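Putative exported protein (Bordetella pertussis Tohama I, PDB 2PFZ) binds pyroglutamic acid as an extracytoplasmic solute receptor, probably handing it to a tripartite ATP-independent periplasmic transporter. Local coordinates at residues A118-G123 with E245-Y250. Sequence-based numbering, arbitrary orientation.
With PCA (pyroglutamic acid), chain B.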
loop_
_atom_site.group_PDB
_atom_site.type_symbol
_atom_site.label_atom_id
_atom_site.label_comp_id
_atom_site.label_asym_id
_atom_site.label_seq_id
_atom_site.Cartn_x
_atom_site.Cartn_y
_atom_site.Cartn_z
ATOM N N ALA A 118 5.391 4.302 0.227
ATOM C CA ALA A 118 5.070 3.292 1.229
ATOM C C ALA A 118 4.037 3.805 2.213
ATOM O O ALA A 118 4.138 4.926 2.694
ATOM C CB ALA A 118 6.334 2.880 1.993
ATOM N N TRP A 119 3.049 2.961 2.500
ATOM C CA TRP A 119 2.194 3.109 3.676
ATOM C C TRP A 119 3.085 2.884 4.909
ATOM O O TRP A 119 4.161 2.294 4.798
ATOM C CB TRP A 119 1.114 2.017 3.671
ATOM C CG TRP A 119 -0.044 2.228 2.722
ATOM C CD1 TRP A 119 -0.128 1.822 1.423
ATOM C CD2 TRP A 119 -1.287 2.833 3.039
ATOM N NE1 TRP A 119 -1.360 2.140 0.895
ATOM C CE2 TRP A 119 -2.090 2.787 1.866
ATOM C CE3 TRP A 119 -1.799 3.445 4.185
ATOM C CZ2 TRP A 119 -3.380 3.299 1.829
ATOM C CZ3 TRP A 119 -3.082 3.963 4.144
ATOM C CH2 TRP A 119 -3.864 3.876 2.976
ATOM N N PRO A 120 2.642 3.350 6.092
ATOM C CA PRO A 120 3.401 3.085 7.331
ATOM C C PRO A 120 3.494 1.593 7.716
ATOM O O PRO A 120 2.772 0.744 7.171
ATOM C CB PRO A 120 2.649 3.905 8.372
ATOM C CG PRO A 120 1.916 5.003 7.503
ATOM C CD PRO A 120 1.479 4.219 6.343
ATOM N N PRO A 121 4.434 1.259 8.622
ATOM C CA PRO A 121 4.653 -0.145 8.979
ATOM C C PRO A 121 3.414 -0.819 9.540
ATOM O O PRO A 121 2.677 -0.218 10.330
ATOM C CB PRO A 121 5.760 -0.058 10.027
ATOM C CG PRO A 121 6.502 1.210 9.658
ATOM C CD PRO A 121 5.384 2.148 9.333
ATOM N N GLN A 122 3.172 -2.034 9.089
ATOM C CA GLN A 122 1.885 -2.685 9.331
ATOM C C GLN A 122 1.831 -3.415 10.643
ATOM O O GLN A 122 2.683 -4.265 10.916
ATOM C CB GLN A 122 1.572 -3.660 8.216
ATOM C CG GLN A 122 1.642 -2.984 6.830
ATOM C CD GLN A 122 0.417 -2.166 6.457
ATOM O OE1 GLN A 122 0.478 -0.933 6.348
ATOM N NE2 GLN A 122 -0.671 -2.835 6.209
ATOM N N GLY A 123 0.782 -3.123 11.418
ATOM C CA GLY A 123 0.587 -3.779 12.708
ATOM C C GLY A 123 -0.737 -4.496 12.731
ATOM O O GLY A 123 -1.469 -4.487 11.744
ATOM N N GLU A 245 6.822 10.699 8.770
ATOM C CA GLU A 245 6.573 11.769 9.751
ATOM C C GLU A 245 5.263 11.605 10.511
ATOM O O GLU A 245 5.214 11.802 11.742
ATOM C CB GLU A 245 6.702 13.146 9.078
ATOM C CG GLU A 245 8.181 13.510 8.781
ATOM C CD GLU A 245 8.351 14.854 8.115
ATOM O OE1 GLU A 245 7.360 15.628 8.020
ATOM O OE2 GLU A 245 9.483 15.143 7.684
ATOM N N LYS A 246 4.204 11.215 9.806
ATOM C CA LYS A 246 2.879 11.112 10.441
ATOM C C LYS A 246 2.657 9.809 11.206
ATOM O O LYS A 246 1.726 9.703 12.029
ATOM C CB LYS A 246 1.768 11.355 9.411
ATOM C CG LYS A 246 1.682 12.804 8.976
ATOM C CD LYS A 246 0.562 13.027 7.975
ATOM C CE LYS A 246 0.808 14.298 7.167
ATOM N NZ LYS A 246 0.938 15.538 7.991
ATOM N N ASN A 247 3.518 8.822 10.957
ATOM C CA ASN A 247 3.362 7.507 11.577
ATOM C C ASN A 247 3.331 7.632 13.111
ATOM O O ASN A 247 2.441 7.059 13.773
ATOM C CB ASN A 247 4.453 6.544 11.068
ATOM C CG ASN A 247 4.352 5.132 11.663
ATOM O OD1 ASN A 247 5.368 4.561 12.087
ATOM N ND2 ASN A 247 3.149 4.572 11.698
ATOM N N SER A 248 4.271 8.391 13.681
ATOM C CA SER A 248 4.261 8.589 15.137
ATOM C C SER A 248 3.035 9.385 15.557
ATOM O O SER A 248 2.456 9.097 16.583
ATOM C CB SER A 248 5.531 9.268 15.647
ATOM O OG SER A 248 5.762 10.457 14.923
ATOM N N TRP A 249 2.623 10.367 14.752
ATOM C CA TRP A 249 1.422 11.154 15.071
ATOM C C TRP A 249 0.190 10.260 15.145
ATOM O O TRP A 249 -0.624 10.403 16.058
ATOM C CB TRP A 249 1.236 12.315 14.071
ATOM C CG TRP A 249 0.139 13.284 14.453
ATOM C CD1 TRP A 249 0.267 14.437 15.169
ATOM C CD2 TRP A 249 -1.244 13.170 14.117
ATOM N NE1 TRP A 249 -0.963 15.054 15.309
ATOM C CE2 TRP A 249 -1.908 14.290 14.674
ATOM C CE3 TRP A 249 -1.998 12.216 13.412
ATOM C CZ2 TRP A 249 -3.289 14.484 14.545
ATOM C CZ3 TRP A 249 -3.375 12.413 13.274
ATOM C CH2 TRP A 249 -4.005 13.542 13.850
ATOM N N TYR A 250 0.059 9.304 14.222
ATOM C CA TYR A 250 -1.138 8.470 14.221
ATOM C C TYR A 250 -1.148 7.563 15.431
ATOM O O TYR A 250 -2.189 7.405 16.058
ATOM C CB TYR A 250 -1.316 7.657 12.932
ATOM C CG TYR A 250 -1.766 8.474 11.742
ATOM C CD1 TYR A 250 -3.060 9.053 11.694
ATOM C CD2 TYR A 250 -0.914 8.667 10.657
ATOM C CE1 TYR A 250 -3.459 9.818 10.597
ATOM C CE2 TYR A 250 -1.313 9.410 9.557
ATOM C CZ TYR A 250 -2.575 9.981 9.533
ATOM O OH TYR A 250 -2.925 10.733 8.438
HETATM N N PCA B . -3.967 0.817 4.734
HETATM C CA PCA B . -4.564 0.270 3.500
HETATM C CB PCA B . -3.568 -0.621 2.757
HETATM C CG PCA B . -2.312 -0.650 3.607
HETATM C CD PCA B . -2.624 0.285 4.739
HETATM O OE PCA B . -1.789 0.616 5.595
HETATM C C PCA B . -5.724 -0.600 3.927
HETATM O O PCA B . -6.612 -0.939 3.132
HETATM O OXT PCA B . -5.775 -0.978 5.108
HETATM O O HOH W 1 1.491 2.286 11.282
#
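With CG turned anti to the backbone N (chi1 -179°), Asn247 reaches out from its helix and lays its carboxamide against the two prolines of the 118-123 loop. ND2 of Asn247 touches CB of Pro120 at 3.4 Å, while its oxygen faces the second ring, OD1 of Asn247 being 3.7 Å from CD of Pro121. Those touches are van der Waals; a water adds a polar bridge between Asn247 and the loop. It donates to O of Pro121 at 2.9 Å and accepts a weak hydrogen bond from ND2 of Asn247. On the same helix, Ser243 OG is hydrogen-bonded to O of Ala118. Tyr88 of helix 88-107 also touches both prolines and Asn247.

The residue just before the prolines works on the ligand. Trp119 has CG anti to its carbonyl carbon (chi1 -77°), and the pyroglutamic acid lies over one face of its indole, with CD 3.3 Å from the ring plane, offset toward the rim. NE1 of Trp119 is bonded to OD1 of Asn208, which helps fix the ring's rotation. The ligand is also hydrogen-bonded to Arg142, Ser181, Ser182 and Thr185. The loop joins strands 111-118 and 123-126, which belong to different sheets; while helix 222-256 packs against its prolines and contributes no pocket residue, the loop gives Trp119 and Gln122 to the ligand pocket of a DctP-family periplasmic solute-binding protein.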